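Local coordinates for S-adenosylmethionine:2-demethylmenaquinone methyltransferase (Geobacillus kaustophilus, PDB 2PCN), which belongs to the RraA-like family of alpha/beta proteins and assembles from three identical chains, at residues Leu19-Tyr24 / Met108-Cys113; Met29-Ile34 / Tyr141-Ala146; Val58-Gly63 / Leu129-Val134; Ala70-Arg75 / Gly92-Ser97; Ile79-Gly84 / Ala102-Val107. All coordinates share one frame; numbering follows the deposited sequence.

Interaction 1. Residues Leu19-Tyr24 / Met108-Cys113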
# COMPACT_ATOMS: atom_id res chain seq x y z
N LEU A 19 -11.09 1.83 -9.72
CA LEU A 19 -10.01 2.54 -9.04
C LEU A 19 -9.85 2.01 -7.62
O LEU A 19 -10.78 2.05 -6.82
CB LEU A 19 -10.32 4.04 -9.01
CG LEU A 19 -9.35 4.95 -8.26
CD1 LEU A 19 -7.98 4.94 -8.93
CD2 LEU A 19 -9.92 6.36 -8.23
N PRO A 20 -8.66 1.48 -7.29
CA PRO A 20 -8.42 0.96 -5.95
C PRO A 20 -8.15 2.13 -5.01
O PRO A 20 -7.36 3.02 -5.32
CB PRO A 20 -7.19 0.08 -6.14
CG PRO A 20 -6.42 0.82 -7.19
CD PRO A 20 -7.51 1.20 -8.18
N PHE A 21 -8.81 2.13 -3.86
CA PHE A 21 -8.63 3.20 -2.89
C PHE A 21 -7.84 2.75 -1.68
O PHE A 21 -7.77 1.56 -1.37
CB PHE A 21 -9.99 3.69 -2.37
CG PHE A 21 -10.79 4.45 -3.38
CD1 PHE A 21 -10.51 5.79 -3.64
CD2 PHE A 21 -11.86 3.85 -4.05
CE1 PHE A 21 -11.28 6.52 -4.54
CE2 PHE A 21 -12.63 4.58 -4.95
CZ PHE A 21 -12.34 5.91 -5.20
N GLN A 22 -7.23 3.71 -0.99
CA GLN A 22 -6.51 3.43 0.24
C GLN A 22 -7.57 3.78 1.28
O GLN A 22 -8.30 4.76 1.09
CB GLN A 22 -5.31 4.35 0.40
CG GLN A 22 -4.28 4.26 -0.71
CD GLN A 22 -3.80 2.84 -0.92
OE1 GLN A 22 -3.37 2.17 0.01
NE2 GLN A 22 -3.86 2.38 -2.17
N SER A 23 -7.68 2.99 2.34
CA SER A 23 -8.67 3.26 3.39
C SER A 23 -7.97 3.98 4.54
O SER A 23 -7.01 3.47 5.11
CB SER A 23 -9.28 1.95 3.89
OG SER A 23 -10.36 2.20 4.77
N TYR A 24 -8.47 5.17 4.89
CA TYR A 24 -7.86 5.98 5.94
C TYR A 24 -8.66 6.17 7.23
O TYR A 24 -8.10 6.53 8.25
CB TYR A 24 -7.53 7.37 5.38
CG TYR A 24 -6.51 7.37 4.28
CD1 TYR A 24 -5.16 7.16 4.55
CD2 TYR A 24 -6.89 7.58 2.95
CE1 TYR A 24 -4.21 7.16 3.52
CE2 TYR A 24 -5.95 7.59 1.92
CZ TYR A 24 -4.61 7.38 2.22
OH TYR A 24 -3.69 7.37 1.20
N MET A 108 -11.95 7.01 2.08
CA MET A 108 -11.15 6.38 1.03
C MET A 108 -10.65 7.46 0.09
O MET A 108 -11.39 8.38 -0.28
CB MET A 108 -11.99 5.37 0.23
CG MET A 108 -12.44 4.16 1.02
SD MET A 108 -13.30 2.99 -0.04
CE MET A 108 -12.76 1.43 0.65
N ALA A 109 -9.38 7.36 -0.29
CA ALA A 109 -8.75 8.33 -1.19
C ALA A 109 -7.61 7.63 -1.91
O ALA A 109 -7.27 6.49 -1.57
CB ALA A 109 -8.23 9.50 -0.38
N ILE A 110 -7.01 8.28 -2.90
CA ILE A 110 -5.92 7.63 -3.62
C ILE A 110 -4.54 7.93 -3.06
O ILE A 110 -3.55 7.35 -3.50
CB ILE A 110 -5.93 8.00 -5.13
CG1 ILE A 110 -5.68 9.50 -5.31
CG2 ILE A 110 -7.27 7.59 -5.74
CD1 ILE A 110 -5.44 9.90 -6.75
N GLY A 111 -4.48 8.82 -2.07
CA GLY A 111 -3.20 9.14 -1.47
C GLY A 111 -3.28 10.28 -0.48
O GLY A 111 -4.36 10.78 -0.19
N THR A 112 -2.12 10.68 0.04
CA THR A 112 -2.05 11.78 0.99
C THR A 112 -1.19 12.89 0.41
O THR A 112 -0.31 12.64 -0.42
CB THR A 112 -1.43 11.34 2.33
OG1 THR A 112 -0.09 10.86 2.11
CG2 THR A 112 -2.27 10.24 2.97
N CYS A 113 -1.46 14.11 0.85
CA CYS A 113 -0.72 15.29 0.41
C CYS A 113 -0.87 16.31 1.54
O CYS A 113 -1.99 16.64 1.93
CB CYS A 113 -1.32 15.86 -0.87
SG CYS A 113 -0.49 17.37 -1.42
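Tyr24 pushes its hydroxyl end into a bend of the partner chain: OH lies 3.2 Å from Gly111 CA, where the strand 106-109 has just turned a corner at Ile110 and set off in a different sheet. The contact is a short antiparallel beta pairing at the edge of the mixed sheet of this RraA-like fold. Gln22 and Ala109 form a hydrogen-bonded pair, with Gln22 N to Ala109 O at 2.8 Å and Ala109 N to Gln22 O at 3.1 Å, both fairly straight. The next pair, Ser23 with Met108, is non-hydrogen-bonded, and the Met108 CA-H leans on Gln22 O.

Tyr24 and Phe21 sit at the two ends of this short pairing. With CG anti to its carbonyl carbon (chi1 -64°), the Tyr24 ring runs back along the partner and turns an edge to the Ala109 methyl, Tyr24 CE2 3.8 Å from Ala109 CB, while Thr112 CG2 comes in obliquely near CE1. The hydroxyl of Thr112 is engaged away from this ring, by the carbonyl of Asp147 of a second subunit, so the corner also faces the trimer interface. Phe21 meets Met108 at about a right angle: their CB atoms are in contact, and Met108 SD stands 5.1 Å from the centroid of the Phe21 ring, an oblique Met-aromatic contact. Val149 of strand 148-152 packs on both side chains. At the corner itself, two methyls meet, Leu19 CD2 and Ile110 CG2 at 3.8 Å.

Interaction 2. Residues Met29-Ile34 / Tyr141-Ala146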
# COMPACT_ATOMS: atom_id res chain seq x y z
N MET A 29 -15.51 -0.44 6.65
CA MET A 29 -16.73 -0.76 5.92
C MET A 29 -17.78 0.32 6.17
O MET A 29 -18.05 0.68 7.31
CB MET A 29 -17.27 -2.12 6.38
CG MET A 29 -18.57 -2.52 5.73
SD MET A 29 -19.15 -4.11 6.35
CE MET A 29 -18.23 -5.23 5.30
N PHE A 30 -18.36 0.85 5.09
CA PHE A 30 -19.38 1.88 5.22
C PHE A 30 -20.21 1.96 3.94
O PHE A 30 -19.76 1.54 2.87
CB PHE A 30 -18.74 3.24 5.55
CG PHE A 30 -17.76 3.73 4.51
CD1 PHE A 30 -18.14 4.66 3.55
CD2 PHE A 30 -16.45 3.26 4.50
CE1 PHE A 30 -17.23 5.13 2.60
CE2 PHE A 30 -15.53 3.72 3.56
CZ PHE A 30 -15.93 4.65 2.60
N SER A 31 -21.43 2.47 4.07
CA SER A 31 -22.31 2.58 2.92
C SER A 31 -23.44 3.57 3.19
O SER A 31 -23.66 3.98 4.33
CB SER A 31 -22.91 1.21 2.59
OG SER A 31 -23.74 0.76 3.65
N GLY A 32 -24.15 3.95 2.14
CA GLY A 32 -25.25 4.89 2.29
C GLY A 32 -25.53 5.66 1.01
O GLY A 32 -24.82 5.49 0.02
N PRO A 33 -26.55 6.53 1.02
CA PRO A 33 -26.92 7.33 -0.15
C PRO A 33 -25.80 8.29 -0.53
O PRO A 33 -25.17 8.90 0.32
CB PRO A 33 -28.18 8.05 0.32
CG PRO A 33 -27.90 8.26 1.77
CD PRO A 33 -27.34 6.92 2.20
N ILE A 34 -25.57 8.41 -1.84
CA ILE A 34 -24.53 9.26 -2.38
C ILE A 34 -24.91 10.74 -2.52
O ILE A 34 -26.02 11.07 -2.94
CB ILE A 34 -24.11 8.76 -3.79
CG1 ILE A 34 -23.36 7.43 -3.67
CG2 ILE A 34 -23.27 9.80 -4.49
CD1 ILE A 34 -22.99 6.83 -5.02
N TYR A 141 -26.80 4.63 -4.30
CA TYR A 141 -26.26 4.06 -3.07
C TYR A 141 -24.88 3.45 -3.28
O TYR A 141 -24.66 2.72 -4.24
CB TYR A 141 -27.22 2.99 -2.53
CG TYR A 141 -28.29 3.53 -1.60
CD1 TYR A 141 -28.07 3.61 -0.23
CD2 TYR A 141 -29.51 3.98 -2.10
CE1 TYR A 141 -29.04 4.12 0.63
CE2 TYR A 141 -30.49 4.50 -1.25
CZ TYR A 141 -30.25 4.56 0.11
OH TYR A 141 -31.21 5.07 0.95
N VAL A 142 -23.96 3.73 -2.36
CA VAL A 142 -22.62 3.19 -2.47
C VAL A 142 -22.28 2.31 -1.27
O VAL A 142 -22.63 2.62 -0.13
CB VAL A 142 -21.57 4.33 -2.60
CG1 VAL A 142 -21.60 5.22 -1.37
CG2 VAL A 142 -20.18 3.74 -2.81
N TYR A 143 -21.60 1.21 -1.54
CA TYR A 143 -21.20 0.27 -0.50
C TYR A 143 -19.69 0.10 -0.62
O TYR A 143 -19.17 -0.17 -1.70
CB TYR A 143 -21.88 -1.08 -0.72
CG TYR A 143 -23.39 -1.00 -0.74
CD1 TYR A 143 -24.13 -1.06 0.44
CD2 TYR A 143 -24.08 -0.82 -1.94
CE1 TYR A 143 -25.52 -0.95 0.43
CE2 TYR A 143 -25.47 -0.70 -1.96
CZ TYR A 143 -26.18 -0.77 -0.78
OH TYR A 143 -27.56 -0.66 -0.80
N ALA A 144 -18.99 0.28 0.49
CA ALA A 144 -17.54 0.15 0.47
C ALA A 144 -17.01 -0.70 1.61
O ALA A 144 -17.58 -0.74 2.70
CB ALA A 144 -16.90 1.53 0.51
N ASP A 145 -15.91 -1.39 1.33
CA ASP A 145 -15.25 -2.20 2.35
C ASP A 145 -13.84 -2.53 1.90
O ASP A 145 -13.35 -1.98 0.91
CB ASP A 145 -16.06 -3.47 2.68
CG ASP A 145 -16.07 -4.48 1.55
OD1 ASP A 145 -15.40 -4.27 0.53
OD2 ASP A 145 -16.77 -5.51 1.71
N ALA A 146 -13.18 -3.41 2.64
CA ALA A 146 -11.80 -3.80 2.35
C ALA A 146 -11.57 -4.39 0.96
O ALA A 146 -10.44 -4.35 0.46
CB ALA A 146 -11.31 -4.78 3.41
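Phe30 lays one face of its ring over the Ala144 methyl, a CH-pi contact with Ala144 CB 4.0 Å from the centroid and only 17° off the ring normal. The two residues are a hydrogen-bonded pair in an antiparallel beta arrangement of strands 30-34 and 141-145, whose axes approach to 4.7 Å within the mixed sheet of the RraA-like fold. Gly32 with Val142 is the second such pair, and four backbone hydrogen bonds tie the two strands together.

The shape fit differs on the two faces. On the face of Phe30 and Val142, the broad ring lies flat on the small methyl bump of Ala144, where chi1 of 60° puts it, between the backbone N and the carbonyl carbon. Further along, Ile34 crosses Val142 at about a right angle, its CG1 against Val142 CG1 at 3.6 Å. Ile89 of strand 87-90 packs on both Phe30 and Val142, closing this side of the core.

On the face of Ser31, Pro33, Tyr141 and Tyr143, the Tyr141 ring lies against the backbone at Gly32 C and Pro33 N. Pro33 covers one face of that ring, with Pro33 CB 4.3 Å from the centroid. Ser31 CB nestles obliquely against Tyr143 CD1. At the far end Met29 runs side by side with Asp145, whose carboxylate is held by Thr3, and the methionine tip closes the contact with Met29 CE 3.8 Å from Asp145 CB.

Interaction 3. Residues Val58-Gly63 / Leu129-Val134; sequences VLVVDG and LEFGGV
Strands 58-62 and 129-131 run 65° apart, with axes 7.9 Å apart at closest approach, so they meet through side chains and water with no backbone hydrogen bond between them. Val60 and Asp62, alternate residues of one strand, point toward Leu129 and Phe131, alternate residues of the other.

Val60 and Leu129 lie antiparallel alongside each other, Val60 CG1 3.8 Å from Leu129 CD1, and the same CG1 touches the rim of the Phe131 ring, in its plane, at CZ. Asp62 and Phe131 are paired in the same manner. The carboxylate is turned 44° from the ring plane, and Asp62 CG comes 3.6 Å from Phe131 CD1. The Asp62 chain is extended, CG anti to the backbone N (chi1 -178°), which carries the carboxylate out past the ring to the backbone of Glu130. Two waters make that link. Water 1 donates to Asp62 OD2 at 2.5 Å and accepts from Glu130 N at 2.9 Å; water 2 donates to Asp62 OD2 at 2.8 Å and also to Glu130 O. OD2 thus takes two water hydrogens, while OD1 is held by Lys64 N.

Rings of Trp136 and His91 stack with Phe131, and Thr36 and Asp38 of strand 30-38 pack against Leu129. Beyond Phe131 the chain reverses, with Gly132 and Gly133 both at positive phi. The arrangement is a tight beta hairpin, strands 129-131 and 134-136 joined by a type I' turn with these two glycines at its corner, laid across the mixed sheet of the RraA-like fold.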
# COMPACT_ATOMS: atom_id res chain seq x y z
N VAL A 58 -22.95 9.35 2.21
CA VAL A 58 -21.58 9.04 1.84
C VAL A 58 -21.27 10.10 0.79
O VAL A 58 -21.86 10.10 -0.29
CB VAL A 58 -21.43 7.65 1.20
CG1 VAL A 58 -20.03 7.52 0.60
CG2 VAL A 58 -21.63 6.56 2.25
N LEU A 59 -20.36 11.02 1.12
CA LEU A 59 -20.00 12.07 0.18
C LEU A 59 -18.95 11.54 -0.79
O LEU A 59 -17.91 11.04 -0.37
CB LEU A 59 -19.44 13.28 0.92
CG LEU A 59 -19.15 14.49 0.01
CD1 LEU A 59 -20.46 15.10 -0.46
CD2 LEU A 59 -18.33 15.52 0.76
N VAL A 60 -19.24 11.64 -2.09
CA VAL A 60 -18.30 11.20 -3.11
C VAL A 60 -17.76 12.47 -3.76
O VAL A 60 -18.52 13.28 -4.28
CB VAL A 60 -19.00 10.33 -4.18
CG1 VAL A 60 -17.99 9.87 -5.22
CG2 VAL A 60 -19.64 9.12 -3.51
N VAL A 61 -16.44 12.63 -3.70
CA VAL A 61 -15.79 13.81 -4.26
C VAL A 61 -14.85 13.49 -5.41
O VAL A 61 -13.90 12.72 -5.25
CB VAL A 61 -14.98 14.54 -3.17
CG1 VAL A 61 -14.25 15.74 -3.76
CG2 VAL A 61 -15.90 14.97 -2.04
N ASP A 62 -15.11 14.06 -6.58
CA ASP A 62 -14.23 13.83 -7.72
C ASP A 62 -13.25 14.99 -7.78
O ASP A 62 -13.60 16.09 -8.21
CB ASP A 62 -15.01 13.75 -9.03
CG ASP A 62 -14.11 13.46 -10.22
OD1 ASP A 62 -12.89 13.29 -10.00
OD2 ASP A 62 -14.61 13.42 -11.36
N GLY A 63 -12.03 14.74 -7.32
CA GLY A 63 -11.00 15.76 -7.34
C GLY A 63 -10.06 15.58 -8.51
O GLY A 63 -8.95 16.10 -8.53
N LEU A 129 -20.96 12.44 -11.40
CA LEU A 129 -19.51 12.32 -11.46
C LEU A 129 -19.14 11.13 -12.33
O LEU A 129 -19.92 10.18 -12.46
CB LEU A 129 -18.93 12.12 -10.05
CG LEU A 129 -19.36 13.11 -8.97
CD1 LEU A 129 -18.77 12.68 -7.64
CD2 LEU A 129 -18.90 14.52 -9.33
N GLU A 130 -17.96 11.19 -12.93
CA GLU A 130 -17.49 10.11 -13.78
C GLU A 130 -16.00 9.82 -13.59
O GLU A 130 -15.15 10.55 -14.09
CB GLU A 130 -17.75 10.45 -15.25
CG GLU A 130 -19.21 10.42 -15.65
CD GLU A 130 -19.44 10.87 -17.08
OE1 GLU A 130 -18.78 10.31 -17.98
OE2 GLU A 130 -20.28 11.77 -17.30
N PHE A 131 -15.71 8.77 -12.84
CA PHE A 131 -14.33 8.36 -12.60
C PHE A 131 -14.29 6.91 -12.12
O PHE A 131 -15.30 6.39 -11.64
CB PHE A 131 -13.64 9.27 -11.57
CG PHE A 131 -14.20 9.16 -10.18
CD1 PHE A 131 -15.21 10.02 -9.76
CD2 PHE A 131 -13.70 8.21 -9.29
CE1 PHE A 131 -15.72 9.93 -8.46
CE2 PHE A 131 -14.21 8.11 -7.99
CZ PHE A 131 -15.22 8.98 -7.57
N GLY A 132 -13.13 6.28 -12.26
CA GLY A 132 -12.99 4.90 -11.83
C GLY A 132 -13.88 3.95 -12.60
O GLY A 132 -14.20 2.87 -12.13
N GLY A 133 -14.27 4.38 -13.80
CA GLY A 133 -15.13 3.56 -14.64
C GLY A 133 -16.55 3.48 -14.11
O GLY A 133 -17.32 2.60 -14.49
N VAL A 134 -16.91 4.42 -13.24
CA VAL A 134 -18.24 4.44 -12.64
C VAL A 134 -18.94 5.79 -12.79
O VAL A 134 -18.30 6.84 -12.78
CB VAL A 134 -18.17 4.08 -11.13
CG1 VAL A 134 -19.52 4.33 -10.44
CG2 VAL A 134 -17.76 2.63 -10.96
O HOH W 1 -16.71 13.79 -12.72
O HOH W 2 -12.71 12.58 -13.20

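Interaction 4. Residues Ala70-Arg75 / Gly92-Ser97; sequences ALLGDR and GCIRDS
This is a backbone-led contact in the small parallel sheet of strands 70-72, 93-94 and 111-112, part of the RraA-like fold, and it continues into the start of helix 74-82. The pairing of Ala70-Leu72 with Cys93-Ile94 is loose, but two backbone bonds hold it: Leu71 N to Cys93 O at 2.8 Å and Arg95 N to Leu72 O at 3.0 Å. Leu72 N, buried between them, finds no partner in the model.

The side chains then fill in around the backbone. The Ala70 methyl lies along the aliphatic part of Arg95, Ala70 CB 3.7 Å from Arg95 CG; that chain stays extended as far as NE, and its guanidinium goes on to Pro114 O and to a salt bridge with Asp8 of a second subunit. On the other side Leu72 CB touches Ile94 CG2.

At the helix start, Gly73 holds the N-cap position, and the first helical amide, Asp74 N, is taken by the carboxylate of Asp96 from across the contact. Two carboxylates are crowded here, their planes 72° apart and Asp74 OD1 only 2.9 Å from Asp96 OD2. Such a pair would be expected to repel unless offset; Lys2 of a second subunit makes a salt bridge to Asp96 OD1, and the helix N-terminus probably helps. Asp74 N meets Asp96 OD2 at 2.9 Å on its anti side, 22° out of the carboxylate plane.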
# COMPACT_ATOMS: atom_id res chain seq x y z
N ALA A 70 -4.57 18.33 -0.75
CA ALA A 70 -5.48 17.47 -0.01
C ALA A 70 -6.86 18.12 -0.11
O ALA A 70 -6.96 19.35 -0.16
CB ALA A 70 -5.04 17.38 1.44
N LEU A 71 -7.92 17.32 -0.16
CA LEU A 71 -9.27 17.87 -0.25
C LEU A 71 -10.03 17.71 1.06
O LEU A 71 -11.10 18.29 1.26
CB LEU A 71 -10.04 17.20 -1.39
CG LEU A 71 -9.51 17.48 -2.81
CD1 LEU A 71 -10.30 16.66 -3.82
CD2 LEU A 71 -9.64 18.97 -3.12
N LEU A 72 -9.46 16.93 1.97
CA LEU A 72 -10.10 16.70 3.26
C LEU A 72 -9.04 16.49 4.34
O LEU A 72 -8.04 15.80 4.11
CB LEU A 72 -11.03 15.49 3.18
CG LEU A 72 -11.78 15.09 4.46
CD1 LEU A 72 -13.26 14.95 4.18
CD2 LEU A 72 -11.20 13.80 4.99
N GLY A 73 -9.28 17.10 5.50
CA GLY A 73 -8.38 17.00 6.63
C GLY A 73 -9.16 16.63 7.88
O GLY A 73 -10.34 16.30 7.80
N ASP A 74 -8.52 16.71 9.04
CA ASP A 74 -9.21 16.33 10.27
C ASP A 74 -10.38 17.23 10.65
O ASP A 74 -11.36 16.76 11.23
CB ASP A 74 -8.21 16.22 11.43
CG ASP A 74 -7.70 17.56 11.90
OD1 ASP A 74 -7.34 18.40 11.05
OD2 ASP A 74 -7.65 17.77 13.13
N ARG A 75 -10.31 18.52 10.32
CA ARG A 75 -11.41 19.42 10.65
C ARG A 75 -12.68 18.98 9.93
O ARG A 75 -13.75 18.87 10.54
CB ARG A 75 -11.08 20.86 10.24
CG ARG A 75 -9.98 21.51 11.05
CD ARG A 75 -9.75 22.92 10.55
NE ARG A 75 -9.46 22.94 9.12
CZ ARG A 75 -9.85 23.90 8.29
NH1 ARG A 75 -10.54 24.93 8.74
NH2 ARG A 75 -9.53 23.83 7.00
N GLY A 92 -8.94 11.76 -5.16
CA GLY A 92 -7.93 12.77 -4.89
C GLY A 92 -7.25 12.43 -3.57
O GLY A 92 -7.37 11.30 -3.09
N CYS A 93 -6.57 13.39 -2.96
CA CYS A 93 -5.85 13.14 -1.71
C CYS A 93 -6.45 13.77 -0.46
O CYS A 93 -7.31 14.64 -0.52
CB CYS A 93 -4.40 13.61 -1.84
SG CYS A 93 -3.44 12.76 -3.10
N ILE A 94 -5.97 13.31 0.69
CA ILE A 94 -6.39 13.83 1.97
C ILE A 94 -5.13 14.09 2.78
O ILE A 94 -4.02 13.78 2.33
CB ILE A 94 -7.26 12.82 2.77
CG1 ILE A 94 -6.41 11.61 3.17
CG2 ILE A 94 -8.44 12.38 1.93
CD1 ILE A 94 -7.07 10.72 4.20
N ARG A 95 -5.29 14.69 3.96
CA ARG A 95 -4.16 14.92 4.85
C ARG A 95 -4.68 14.66 6.26
O ARG A 95 -5.87 14.38 6.44
CB ARG A 95 -3.60 16.34 4.69
CG ARG A 95 -4.50 17.48 5.10
CD ARG A 95 -3.76 18.80 4.86
NE ARG A 95 -4.36 19.93 5.56
CZ ARG A 95 -3.78 21.12 5.66
NH1 ARG A 95 -2.60 21.35 5.11
NH2 ARG A 95 -4.39 22.09 6.34
N ASP A 96 -3.80 14.76 7.26
CA ASP A 96 -4.16 14.47 8.65
C ASP A 96 -4.63 13.01 8.71
O ASP A 96 -5.53 12.67 9.48
CB ASP A 96 -5.28 15.39 9.15
CG ASP A 96 -4.90 16.85 9.11
OD1 ASP A 96 -3.75 17.19 9.47
OD2 ASP A 96 -5.76 17.67 8.74
N SER A 97 -4.01 12.16 7.89
CA SER A 97 -4.37 10.75 7.84
C SER A 97 -4.19 10.06 9.18
O SER A 97 -4.93 9.15 9.52
CB SER A 97 -3.55 10.02 6.76
OG SER A 97 -2.16 10.04 7.04

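Interaction 5. Residues Ile79-Gly84 / Ala102-Val107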
# COMPACT_ATOMS: atom_id res chain seq x y z
N ILE A 79 -16.29 17.19 11.17
CA ILE A 79 -17.65 17.64 10.86
C ILE A 79 -18.46 16.42 10.43
O ILE A 79 -19.60 16.24 10.85
CB ILE A 79 -17.65 18.68 9.71
CG1 ILE A 79 -16.93 19.95 10.15
CG2 ILE A 79 -19.08 18.99 9.29
CD1 ILE A 79 -16.78 20.98 9.05
N ALA A 80 -17.85 15.57 9.60
CA ALA A 80 -18.53 14.37 9.14
C ALA A 80 -18.95 13.49 10.31
O ALA A 80 -20.03 12.89 10.29
CB ALA A 80 -17.62 13.59 8.19
N CYS A 81 -18.11 13.41 11.34
CA CYS A 81 -18.43 12.61 12.52
C CYS A 81 -19.54 13.27 13.34
O CYS A 81 -20.47 12.60 13.79
CB CYS A 81 -17.20 12.43 13.41
SG CYS A 81 -15.95 11.34 12.72
N GLU A 82 -19.42 14.58 13.54
CA GLU A 82 -20.40 15.32 14.32
C GLU A 82 -21.80 15.30 13.71
O GLU A 82 -22.80 15.32 14.44
CB GLU A 82 -19.95 16.77 14.49
CG GLU A 82 -18.55 16.92 15.06
CD GLU A 82 -18.11 18.37 15.18
OE1 GLU A 82 -18.52 19.19 14.34
OE2 GLU A 82 -17.34 18.68 16.12
N ARG A 83 -21.89 15.25 12.39
CA ARG A 83 -23.20 15.25 11.74
C ARG A 83 -23.68 13.85 11.35
O ARG A 83 -24.67 13.70 10.63
CB ARG A 83 -23.17 16.19 10.52
CG ARG A 83 -22.73 17.59 10.89
CD ARG A 83 -23.00 18.62 9.79
NE ARG A 83 -24.43 18.72 9.48
CZ ARG A 83 -25.01 18.12 8.44
NH1 ARG A 83 -24.29 17.39 7.60
NH2 ARG A 83 -26.32 18.25 8.25
N GLY A 84 -22.97 12.83 11.82
CA GLY A 84 -23.35 11.46 11.56
C GLY A 84 -23.31 10.95 10.13
O GLY A 84 -24.16 10.15 9.74
N ALA A 102 -8.17 7.52 13.42
CA ALA A 102 -8.74 7.32 14.76
C ALA A 102 -10.22 7.69 14.85
O ALA A 102 -10.83 7.58 15.92
CB ALA A 102 -7.94 8.12 15.78
N MET A 103 -10.80 8.12 13.73
CA MET A 103 -12.20 8.53 13.71
C MET A 103 -13.14 7.43 13.20
O MET A 103 -12.81 6.71 12.26
CB MET A 103 -12.36 9.79 12.86
CG MET A 103 -11.61 10.99 13.43
SD MET A 103 -11.82 12.49 12.44
CE MET A 103 -10.16 13.13 12.45
N PRO A 104 -14.33 7.31 13.82
CA PRO A 104 -15.34 6.31 13.46
C PRO A 104 -16.11 6.61 12.18
O PRO A 104 -17.35 6.62 12.18
CB PRO A 104 -16.24 6.29 14.69
CG PRO A 104 -16.25 7.74 15.09
CD PRO A 104 -14.77 8.12 14.97
N ILE A 105 -15.39 6.86 11.10
CA ILE A 105 -16.02 7.16 9.83
C ILE A 105 -15.19 6.57 8.70
O ILE A 105 -14.00 6.30 8.86
CB ILE A 105 -16.17 8.68 9.65
CG1 ILE A 105 -17.11 8.98 8.48
CG2 ILE A 105 -14.80 9.31 9.43
CD1 ILE A 105 -17.52 10.42 8.39
N GLY A 106 -15.82 6.34 7.55
CA GLY A 106 -15.09 5.79 6.43
C GLY A 106 -14.47 6.89 5.59
O GLY A 106 -15.10 7.92 5.34
N VAL A 107 -13.22 6.69 5.18
CA VAL A 107 -12.54 7.66 4.34
C VAL A 107 -11.63 6.92 3.36
O VAL A 107 -10.67 6.26 3.77
CB VAL A 107 -11.65 8.65 5.15
CG1 VAL A 107 -10.94 9.60 4.19
CG2 VAL A 107 -12.50 9.44 6.13
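Cys81 packs its sulfur against three consecutive residues of the other segment. Cys81 SG lies 3.9 Å from Met103 CB, 4.1 Å from Pro104 CD and 4.0 Å from Ile105 CG2, so within the two segments the thiol meets carbon surfaces and no aromatic ring or charged group. Its first torsion, SG anti to the carbonyl carbon (chi1 -71°), turns it off the helix toward the incoming chain.

Pro104 is the centre of an inverse gamma turn, with a weak Ile105 N to Met103 O bond closing it. Ile105 gives its CG2 branch to the sulfur; its other branch ends at the methyl of Ala80, modelled too close there to be trusted in detail. No hydrogen bond crosses the contact, which rests on apolar touching alone.

Soon after, the helix ends in a Schellman motif, in which Gly84 at positive phi gives its N-H to Cys81 O. Met103 also leans back on Asp74 and Ala77 of helix 74-82. The contact therefore seats the C-terminal end of that helix against the loop entering strand 106-109, whose Gly106 makes backbone hydrogen bonds with Ala86 and with Val88 of strand 87-90.

How the interactions relate
Along the chain the segments interleave: interactions 4 and 5 lie inside the loops closed by interactions 1, 2 and 3, and interaction 3 lies inside that of interaction 2. Interactions 1, 2, 3 and 5 all reach the mixed sheet, with strands 30-38 and 58-62 neighbours joining interactions 2 and 3, and strand 106-109 shared by interactions 1 and 5. Interaction 4 belongs to the small parallel sheet, which strand 111-112 of interaction 1 completes, and shares helix 74-82 with interaction 5. Centres lie from 10 Å (interactions 1 and 4) to 19 Å apart (2 and 4, 3 and 5). Interactions 1 and 4 both touch the second subunit, so this corner links the fold to the trimer.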